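Local coordinates for protein glucose dehydrogenase (Haloferax mediterranei, PDB 2B5W) that oxidises D-glucose to D-glucono-1,5-lactone and also accepts several other aldose sugars, using a catalytic zinc ion and NADP(+), its preferred electron acceptor, or NAD(+), at residues M1-V6 with V14-P19; H58-H63 with G119-M124; N266-L271 with N295-G300. The protein carries 1 engineered substitution. All blocks are in the same frame, centred on the assembly; numbering follows the deposited sequence.

How the contacts relate
Contacts 1 and 2 adjoin, with centres about 10 Å apart. Strand 2-7 lies between strands 14-17 and 58-60 in one small antiparallel sheet. Probable hydrogen bonds join the two contacts: I4 N to M124 O and V6 N to L59 O, each 2.9 Å. Contact 2 leads to the active site, since H63 binds the catalytic zinc ion and its side chain is about 6 Å from bound NADP. Contact 3 belongs to the nucleotide-binding domain. Its centre is about 33 Å from that of contact 2 and about 42 Å from that of contact 1. G300 there comes within about 7 Å of bound NADP, so contacts 2 and 3 approach the cofactor pocket from different domains.

Contact 1: M1-V6 with V14-P19; sequences MKAIAV and VVIEKP
The N-terminal beta hairpin pairs K2 to A5 with V14 to E17 in antiparallel register. A3 with I16 and A5 with V14 are hydrogen-bonded pairs. K2 with E17 and I4 with V15 are non-hydrogen-bonded pairs. A3 N reaches I16 O at 2.9 Å, and I16 N returns to A3 O at 2.8 Å. Two further bonds lie beyond the regular strands. The chain's first nitrogen, M1 N, donates to K18 O at 2.8 Å, and K18 N donates to M1 O.

The side chains divide between two faces. On the A3, A5 and I16 face, I16 has CG1 between its backbone N and carbonyl carbon (chi1 63°). CG1 therefore stands against A3 CB at 3.9 Å, and the extended end carries CD1 to A5 CB at 3.8 Å. H58 of the neighbouring strand 58-60 touches A5 and I16 on this face. K18 sends NZ to H58 NE2 in a hydrogen bond. On the other face, I4 CD1 meets V15 CG2 at 3.5 Å, the two side chains crossing at a slant. K2 and E17 lie beside them, with K2 NZ still 5.7 Å from E17 OE1.

Backbone bonds thus tie down the chain start as well as the strands. K2 and E17 form no direct salt bridge, so any attraction between their charges is probably weak.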
loop_
_atom_site.group_PDB
_atom_site.type_symbol
_atom_site.label_atom_id
_atom_site.label_comp_id
_atom_site.label_asym_id
_atom_site.label_seq_id
_atom_site.Cartn_x
_atom_site.Cartn_y
_atom_site.Cartn_z
ATOM N N MET A 1 -12.916 17.413 -40.912
ATOM C CA MET A 1 -13.220 16.045 -40.466
ATOM C C MET A 1 -14.313 16.040 -39.401
ATOM O O MET A 1 -14.542 17.036 -38.715
ATOM C CB MET A 1 -11.998 15.413 -39.890
ATOM C CG MET A 1 -11.623 15.949 -38.578
ATOM S SD MET A 1 -10.219 15.171 -37.998
ATOM C CE MET A 1 -9.865 15.926 -36.609
ATOM N N LYS A 2 -14.937 14.871 -39.258
ATOM C CA LYS A 2 -15.979 14.647 -38.271
ATOM C C LYS A 2 -15.364 14.236 -36.948
ATOM O O LYS A 2 -14.335 13.590 -36.945
ATOM C CB LYS A 2 -16.980 13.600 -38.721
ATOM C CG LYS A 2 -17.938 14.173 -39.821
ATOM C CD LYS A 2 -18.977 13.198 -40.365
ATOM C CE LYS A 2 -19.797 13.850 -41.492
ATOM N NZ LYS A 2 -20.786 12.918 -42.115
ATOM N N ALA A 3 -15.998 14.635 -35.856
ATOM C CA ALA A 3 -15.579 14.230 -34.502
ATOM C C ALA A 3 -16.818 14.145 -33.602
ATOM O O ALA A 3 -17.855 14.746 -33.894
ATOM C CB ALA A 3 -14.604 15.195 -33.954
ATOM N N ILE A 4 -16.714 13.388 -32.515
ATOM C CA ILE A 4 -17.786 13.228 -31.552
ATOM C C ILE A 4 -17.375 13.972 -30.291
ATOM O O ILE A 4 -16.305 13.721 -29.746
ATOM C CB ILE A 4 -18.050 11.724 -31.235
ATOM C CG1 ILE A 4 -18.370 10.947 -32.518
ATOM C CG2 ILE A 4 -19.156 11.601 -30.215
ATOM C CD1 ILE A 4 -19.550 11.426 -33.294
ATOM N N ALA A 5 -18.214 14.905 -29.849
ATOM C CA ALA A 5 -17.846 15.832 -28.784
ATOM C C ALA A 5 -18.994 16.068 -27.815
ATOM O O ALA A 5 -20.149 15.822 -28.149
ATOM C CB ALA A 5 -17.421 17.142 -29.370
ATOM N N VAL A 6 -18.650 16.509 -26.610
ATOM C CA VAL A 6 -19.663 17.062 -25.684
ATOM C C VAL A 6 -19.546 18.603 -25.778
ATOM O O VAL A 6 -18.456 19.169 -25.901
ATOM C CB VAL A 6 -19.485 16.564 -24.235
ATOM C CG1 VAL A 6 -19.894 15.084 -24.115
ATOM C CG2 VAL A 6 -18.067 16.770 -23.721
ATOM N N VAL A 14 -22.428 14.723 -29.589
ATOM C CA VAL A 14 -22.862 15.066 -30.922
ATOM C C VAL A 14 -21.730 15.090 -31.919
ATOM O O VAL A 14 -20.567 15.185 -31.546
ATOM C CB VAL A 14 -23.522 16.442 -30.929
ATOM C CG1 VAL A 14 -24.787 16.397 -30.052
ATOM C CG2 VAL A 14 -22.564 17.496 -30.441
ATOM N N VAL A 15 -22.089 15.018 -33.200
ATOM C CA VAL A 15 -21.126 15.139 -34.268
ATOM C C VAL A 15 -20.847 16.599 -34.567
ATOM O O VAL A 15 -21.771 17.410 -34.749
ATOM C CB VAL A 15 -21.575 14.455 -35.591
ATOM C CG1 VAL A 15 -20.468 14.517 -36.593
ATOM C CG2 VAL A 15 -21.969 13.021 -35.340
ATOM N N ILE A 16 -19.561 16.917 -34.596
ATOM C CA ILE A 16 -19.046 18.200 -35.034
ATOM C C ILE A 16 -18.079 18.038 -36.190
ATOM O O ILE A 16 -17.661 16.931 -36.521
ATOM C CB ILE A 16 -18.360 18.942 -33.889
ATOM C CG1 ILE A 16 -17.118 18.183 -33.371
ATOM C CG2 ILE A 16 -19.326 19.160 -32.718
ATOM C CD1 ILE A 16 -16.274 19.022 -32.472
ATOM N N GLU A 17 -17.707 19.162 -36.790
ATOM C CA GLU A 17 -16.627 19.205 -37.767
ATOM C C GLU A 17 -15.574 20.224 -37.404
ATOM O O GLU A 17 -15.884 21.325 -36.895
ATOM C CB GLU A 17 -17.164 19.501 -39.150
ATOM C CG GLU A 17 -18.047 18.375 -39.663
ATOM C CD GLU A 17 -18.701 18.715 -40.965
ATOM O OE1 GLU A 17 -18.392 18.044 -41.952
ATOM O OE2 GLU A 17 -19.522 19.657 -40.983
ATOM N N LYS A 18 -14.325 19.866 -37.678
ATOM C CA LYS A 18 -13.202 20.742 -37.461
ATOM C C LYS A 18 -12.100 20.309 -38.396
ATOM O O LYS A 18 -12.150 19.220 -38.974
ATOM C CB LYS A 18 -12.752 20.661 -35.997
ATOM C CG LYS A 18 -12.262 19.278 -35.576
ATOM C CD LYS A 18 -11.490 19.373 -34.251
ATOM C CE LYS A 18 -12.372 19.651 -33.113
ATOM N NZ LYS A 18 -11.570 19.821 -31.843
ATOM N N PRO A 19 -11.126 21.171 -38.611
ATOM C CA PRO A 19 -10.071 20.848 -39.574
ATOM C C PRO A 19 -9.274 19.614 -39.140
ATOM O O PRO A 19 -9.104 19.411 -37.939
ATOM C CB PRO A 19 -9.166 22.082 -39.541
ATOM C CG PRO A 19 -9.990 23.163 -38.953
ATOM C CD PRO A 19 -10.946 22.501 -37.999
#

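Contact 2: H58-H63 with G119-M124; sequences HLVLGH and GAHGYM. With ZN (zinc ion), chain B.
V60 and H121 make the straightest hydrogen bond of this contact. V60 N donates to H121 ND1 at 3.0 Å, with an angle of 178° at the hydrogen. The donor sits somewhat out of the imidazole plane. Three backbone bonds continue along the segments. G122 N meets V60 O at 2.8 Å from well above the carbonyl plane. Y123 N donates to G62 O at 2.9 Å, and M124 N donates to L61 O at 3.0 Å.

The H58 and H121 rings lie nearly parallel, 14° apart, but are slid so far that they barely overlap. H121 CE1 comes to 3.2 Å from H58 NE2. M124 is extended beyond CG and runs beside L61 and G62. Its CG is 3.3 Å from L61 O and its SD lies against L61 CB. Y123 turns a ring edge to the backbone of H63, with CD2 3.7 Å from H63 CA.

G62 and H63 begin the Gly-His-Glu sequence familiar from zinc-containing alcohol dehydrogenases. The H63 side chain starts out away from 119-124, and its CG stands between the backbone N and carbonyl carbon (chi1 58°). From there NE2 binds the catalytic zinc ion at 2.1 Å. In this structure the zinc ion is also bound by E64 and by C38, an engineered residue.

Second-shell bonds fix the rings and the 121-122 backbone. H121 NE2 is hydrogen-bonded to E56 OE1, which is consistent with a proton on NE2 while ND1 accepts from V60. H58 is held from the hairpin side, by K18. Y123 OH bonds to T86 O, and its ring meets that of F128. R115 grips the backbone oxygens H121 O and G122 O.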
loop_
_atom_site.group_PDB
_atom_site.type_symbol
_atom_site.label_atom_id
_atom_site.label_comp_id
_atom_site.label_asym_id
_atom_site.label_seq_id
_atom_site.Cartn_x
_atom_site.Cartn_y
_atom_site.Cartn_z
ATOM N N HIS A 58 -16.151 22.924 -26.727
ATOM C CA HIS A 58 -16.490 21.505 -26.754
ATOM C C HIS A 58 -15.285 20.706 -26.277
ATOM O O HIS A 58 -14.181 21.253 -26.153
ATOM C CB HIS A 58 -16.855 21.091 -28.186
ATOM C CG HIS A 58 -15.696 21.115 -29.138
ATOM N ND1 HIS A 58 -15.234 22.270 -29.733
ATOM C CD2 HIS A 58 -14.861 20.127 -29.553
ATOM C CE1 HIS A 58 -14.191 21.989 -30.492
ATOM N NE2 HIS A 58 -13.950 20.691 -30.408
ATOM N N LEU A 59 -15.517 19.420 -26.051
ATOM C CA LEU A 59 -14.457 18.471 -25.792
ATOM C C LEU A 59 -14.711 17.249 -26.681
ATOM O O LEU A 59 -15.746 16.604 -26.569
ATOM C CB LEU A 59 -14.468 18.050 -24.333
ATOM C CG LEU A 59 -13.523 16.891 -23.965
ATOM C CD1 LEU A 59 -12.092 17.314 -24.151
ATOM C CD2 LEU A 59 -13.769 16.480 -22.559
ATOM N N VAL A 60 -13.771 16.964 -27.574
ATOM C CA VAL A 60 -13.849 15.716 -28.353
ATOM C C VAL A 60 -13.615 14.560 -27.380
ATOM O O VAL A 60 -12.653 14.602 -26.581
ATOM C CB VAL A 60 -12.819 15.677 -29.475
ATOM C CG1 VAL A 60 -12.786 14.309 -30.140
ATOM C CG2 VAL A 60 -13.114 16.769 -30.535
ATOM N N LEU A 61 -14.509 13.575 -27.395
ATOM C CA LEU A 61 -14.439 12.470 -26.475
ATOM C C LEU A 61 -13.451 11.402 -26.954
ATOM O O LEU A 61 -12.993 11.448 -28.079
ATOM C CB LEU A 61 -15.814 11.854 -26.306
ATOM C CG LEU A 61 -16.903 12.732 -25.672
ATOM C CD1 LEU A 61 -18.237 11.984 -25.783
ATOM C CD2 LEU A 61 -16.558 13.036 -24.238
ATOM N N GLY A 62 -13.187 10.445 -26.062
ATOM C CA GLY A 62 -12.491 9.214 -26.392
ATOM C C GLY A 62 -11.038 9.213 -25.973
ATOM O O GLY A 62 -10.239 10.037 -26.430
ATOM N N HIS A 63 -10.673 8.211 -25.177
ATOM C CA HIS A 63 -9.279 8.063 -24.756
ATOM C C HIS A 63 -8.751 6.652 -25.033
ATOM O O HIS A 63 -7.597 6.364 -24.744
ATOM C CB HIS A 63 -9.138 8.373 -23.255
ATOM C CG HIS A 63 -10.003 7.507 -22.410
ATOM N ND1 HIS A 63 -11.345 7.769 -22.213
ATOM C CD2 HIS A 63 -9.747 6.332 -21.781
ATOM C CE1 HIS A 63 -11.882 6.783 -21.514
ATOM N NE2 HIS A 63 -10.942 5.885 -21.255
ATOM N N GLY A 119 -8.830 18.779 -20.281
ATOM C CA GLY A 119 -7.901 19.744 -20.817
ATOM C C GLY A 119 -7.453 19.595 -22.253
ATOM O O GLY A 119 -6.825 20.508 -22.807
ATOM N N ALA A 120 -7.786 18.457 -22.890
ATOM C CA ALA A 120 -7.294 18.181 -24.231
ATOM C C ALA A 120 -8.306 17.287 -24.949
ATOM O O ALA A 120 -8.843 16.359 -24.375
ATOM C CB ALA A 120 -5.922 17.522 -24.199
ATOM N N HIS A 121 -8.565 17.600 -26.202
ATOM C CA HIS A 121 -9.446 16.807 -27.039
ATOM C C HIS A 121 -8.945 15.376 -27.160
ATOM O O HIS A 121 -7.751 15.130 -27.178
ATOM C CB HIS A 121 -9.534 17.392 -28.432
ATOM C CG HIS A 121 -10.207 18.719 -28.457
ATOM N ND1 HIS A 121 -11.458 18.907 -27.926
ATOM C CD2 HIS A 121 -9.792 19.924 -28.916
ATOM C CE1 HIS A 121 -11.798 20.182 -28.073
ATOM N NE2 HIS A 121 -10.807 20.817 -28.663
ATOM N N GLY A 122 -9.917 14.485 -27.253
ATOM C CA GLY A 122 -9.678 13.054 -27.343
ATOM C C GLY A 122 -9.496 12.588 -28.775
ATOM O O GLY A 122 -9.072 13.351 -29.656
ATOM N N TYR A 123 -9.850 11.317 -29.004
ATOM C CA TYR A 123 -9.512 10.604 -30.207
ATOM C C TYR A 123 -10.699 10.240 -31.114
ATOM O O TYR A 123 -10.478 9.673 -32.190
ATOM C CB TYR A 123 -8.758 9.313 -29.847
ATOM C CG TYR A 123 -7.493 9.565 -29.053
ATOM C CD1 TYR A 123 -6.483 10.364 -29.571
ATOM C CD2 TYR A 123 -7.302 9.016 -27.781
ATOM C CE1 TYR A 123 -5.335 10.613 -28.853
ATOM C CE2 TYR A 123 -6.178 9.277 -27.068
ATOM C CZ TYR A 123 -5.193 10.074 -27.603
ATOM O OH TYR A 123 -4.031 10.352 -26.910
ATOM N N MET A 124 -11.924 10.597 -30.707
ATOM C CA MET A 124 -13.101 10.308 -31.517
ATOM C C MET A 124 -13.233 11.321 -32.652
ATOM O O MET A 124 -14.161 12.132 -32.680
ATOM C CB MET A 124 -14.381 10.280 -30.680
ATOM C CG MET A 124 -14.469 9.075 -29.817
ATOM S SD MET A 124 -16.006 8.997 -28.909
ATOM C CE MET A 124 -15.749 7.417 -28.062
HETATM ZN ZN ZN B . -11.611 3.969 -20.822
#

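Contact 3: N266-L271 with N295-G300; sequences NGVGAL and NKALVG
L271, N266 and V299 bury the largest areas where strands 267-271 and 297-300 run side by side. These are neighbouring parallel strands of the Rossmann-type nucleotide-binding domain. L271 N donates to V299 O at 2.8 Å. V299 N in turn donates to G269 O at 2.9 Å, so V299 is gripped at both its backbone polar atoms. Its CG2 branch, anti to the carbonyl carbon and beside the backbone N, reaches back along the sheet to V268 CG2 at 4.0 Å. The same V268 methyl meets A297 CB at 3.8 Å. H161 and A162 of helix 149-164 lie over this V268, A270 and V299 face. L271 is on the other face and packs on V292 of the second subunit.

N266 marks the start of the contact. Its CA makes a CH...O contact of 3.3 Å with N295 O, and its OD1 lies 3.4 Å from N295 CB. The two side chains lie alongside and point the same way. N295 has positive phi and closes helix 284-293 in a Schellman motif. R166 NH2 hydrogen-bonds to the backbone oxygens N266 O and N295 O. The N266 amide ND2 bonds to M106 O of the second subunit.

A297 to V299 also pair antiparallel with a strand of that subunit, continuing the sheet across the dimer. The bonds keep the two strands in register up to L271 and V299. The NADP-binding residues L272 to V274 and S301 to N303 follow directly after the two segments.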
loop_
_atom_site.group_PDB
_atom_site.type_symbol
_atom_site.label_atom_id
_atom_site.label_comp_id
_atom_site.label_asym_id
_atom_site.label_seq_id
_atom_site.Cartn_x
_atom_site.Cartn_y
_atom_site.Cartn_z
ATOM N N ASN A 266 -1.465 -10.489 4.685
ATOM C CA ASN A 266 -0.383 -10.177 3.760
ATOM C C ASN A 266 -0.887 -9.806 2.364
ATOM O O ASN A 266 -0.086 -9.601 1.479
ATOM C CB ASN A 266 0.667 -11.293 3.684
ATOM C CG ASN A 266 1.083 -11.779 5.043
ATOM O OD1 ASN A 266 1.135 -10.991 5.994
ATOM N ND2 ASN A 266 1.350 -13.070 5.161
ATOM N N GLY A 267 -2.189 -9.689 2.202
ATOM C CA GLY A 267 -2.770 -9.353 0.896
ATOM C C GLY A 267 -2.684 -7.861 0.571
ATOM O O GLY A 267 -2.332 -7.011 1.403
ATOM N N VAL A 268 -3.045 -7.527 -0.653
ATOM C CA VAL A 268 -3.130 -6.162 -1.098
ATOM C C VAL A 268 -4.415 -5.912 -1.887
ATOM O O VAL A 268 -4.851 -6.760 -2.660
ATOM C CB VAL A 268 -1.892 -5.746 -1.902
ATOM C CG1 VAL A 268 -1.624 -6.666 -3.098
ATOM C CG2 VAL A 268 -1.976 -4.288 -2.363
ATOM N N GLY A 269 -5.010 -4.738 -1.681
ATOM C CA GLY A 269 -6.060 -4.241 -2.524
ATOM C C GLY A 269 -5.580 -3.114 -3.397
ATOM O O GLY A 269 -4.945 -2.167 -2.930
ATOM N N ALA A 270 -5.833 -3.256 -4.684
ATOM C CA ALA A 270 -5.636 -2.203 -5.655
ATOM C C ALA A 270 -6.934 -1.425 -5.790
ATOM O O ALA A 270 -7.989 -2.020 -5.982
ATOM C CB ALA A 270 -5.254 -2.796 -6.975
ATOM N N LEU A 271 -6.844 -0.103 -5.742
ATOM C CA LEU A 271 -8.025 0.765 -5.821
ATOM C C LEU A 271 -7.967 1.516 -7.139
ATOM O O LEU A 271 -6.956 2.169 -7.432
ATOM C CB LEU A 271 -8.085 1.738 -4.634
ATOM C CG LEU A 271 -8.040 1.106 -3.249
ATOM C CD1 LEU A 271 -8.050 2.220 -2.228
ATOM C CD2 LEU A 271 -9.203 0.126 -3.021
ATOM N N ASN A 295 -0.258 -7.201 8.119
ATOM C CA ASN A 295 0.678 -6.776 7.091
ATOM C C ASN A 295 -0.001 -6.586 5.738
ATOM O O ASN A 295 0.491 -7.117 4.725
ATOM C CB ASN A 295 1.805 -7.821 6.897
ATOM C CG ASN A 295 2.660 -8.088 8.151
ATOM O OD1 ASN A 295 2.530 -9.168 8.823
ATOM N ND2 ASN A 295 3.560 -7.188 8.433
ATOM N N LYS A 296 -1.080 -5.830 5.703
ATOM C CA LYS A 296 -1.836 -5.608 4.475
ATOM C C LYS A 296 -1.494 -4.274 3.824
ATOM O O LYS A 296 -0.974 -3.353 4.471
ATOM C CB LYS A 296 -3.331 -5.679 4.759
ATOM C CG LYS A 296 -3.827 -7.055 5.096
ATOM C CD LYS A 296 -5.266 -7.077 5.648
ATOM C CE LYS A 296 -5.693 -8.493 5.885
ATOM N NZ LYS A 296 -7.127 -8.562 6.316
ATOM N N ALA A 297 -1.826 -4.148 2.540
ATOM C CA ALA A 297 -1.614 -2.914 1.795
ATOM C C ALA A 297 -2.817 -2.512 0.979
ATOM O O ALA A 297 -3.600 -3.366 0.539
ATOM C CB ALA A 297 -0.384 -3.048 0.867
ATOM N N LEU A 298 -2.987 -1.203 0.821
ATOM C CA LEU A 298 -3.891 -0.621 -0.154
ATOM C C LEU A 298 -3.073 0.289 -1.047
ATOM O O LEU A 298 -2.311 1.109 -0.581
ATOM C CB LEU A 298 -4.977 0.223 0.510
ATOM C CG LEU A 298 -5.995 -0.540 1.337
ATOM C CD1 LEU A 298 -6.957 0.452 2.030
ATOM C CD2 LEU A 298 -6.790 -1.498 0.449
ATOM N N VAL A 299 -3.249 0.124 -2.357
ATOM C CA VAL A 299 -2.536 0.883 -3.342
ATOM C C VAL A 299 -3.526 1.449 -4.367
ATOM O O VAL A 299 -4.232 0.695 -5.056
ATOM C CB VAL A 299 -1.462 0.020 -4.046
ATOM C CG1 VAL A 299 -0.672 0.837 -5.039
ATOM C CG2 VAL A 299 -0.494 -0.613 -3.060
ATOM N N GLY A 300 -3.530 2.771 -4.521
ATOM C CA GLY A 300 -4.324 3.400 -5.546
ATOM C C GLY A 300 -3.539 3.585 -6.814
ATOM O O GLY A 300 -2.308 3.699 -6.819
#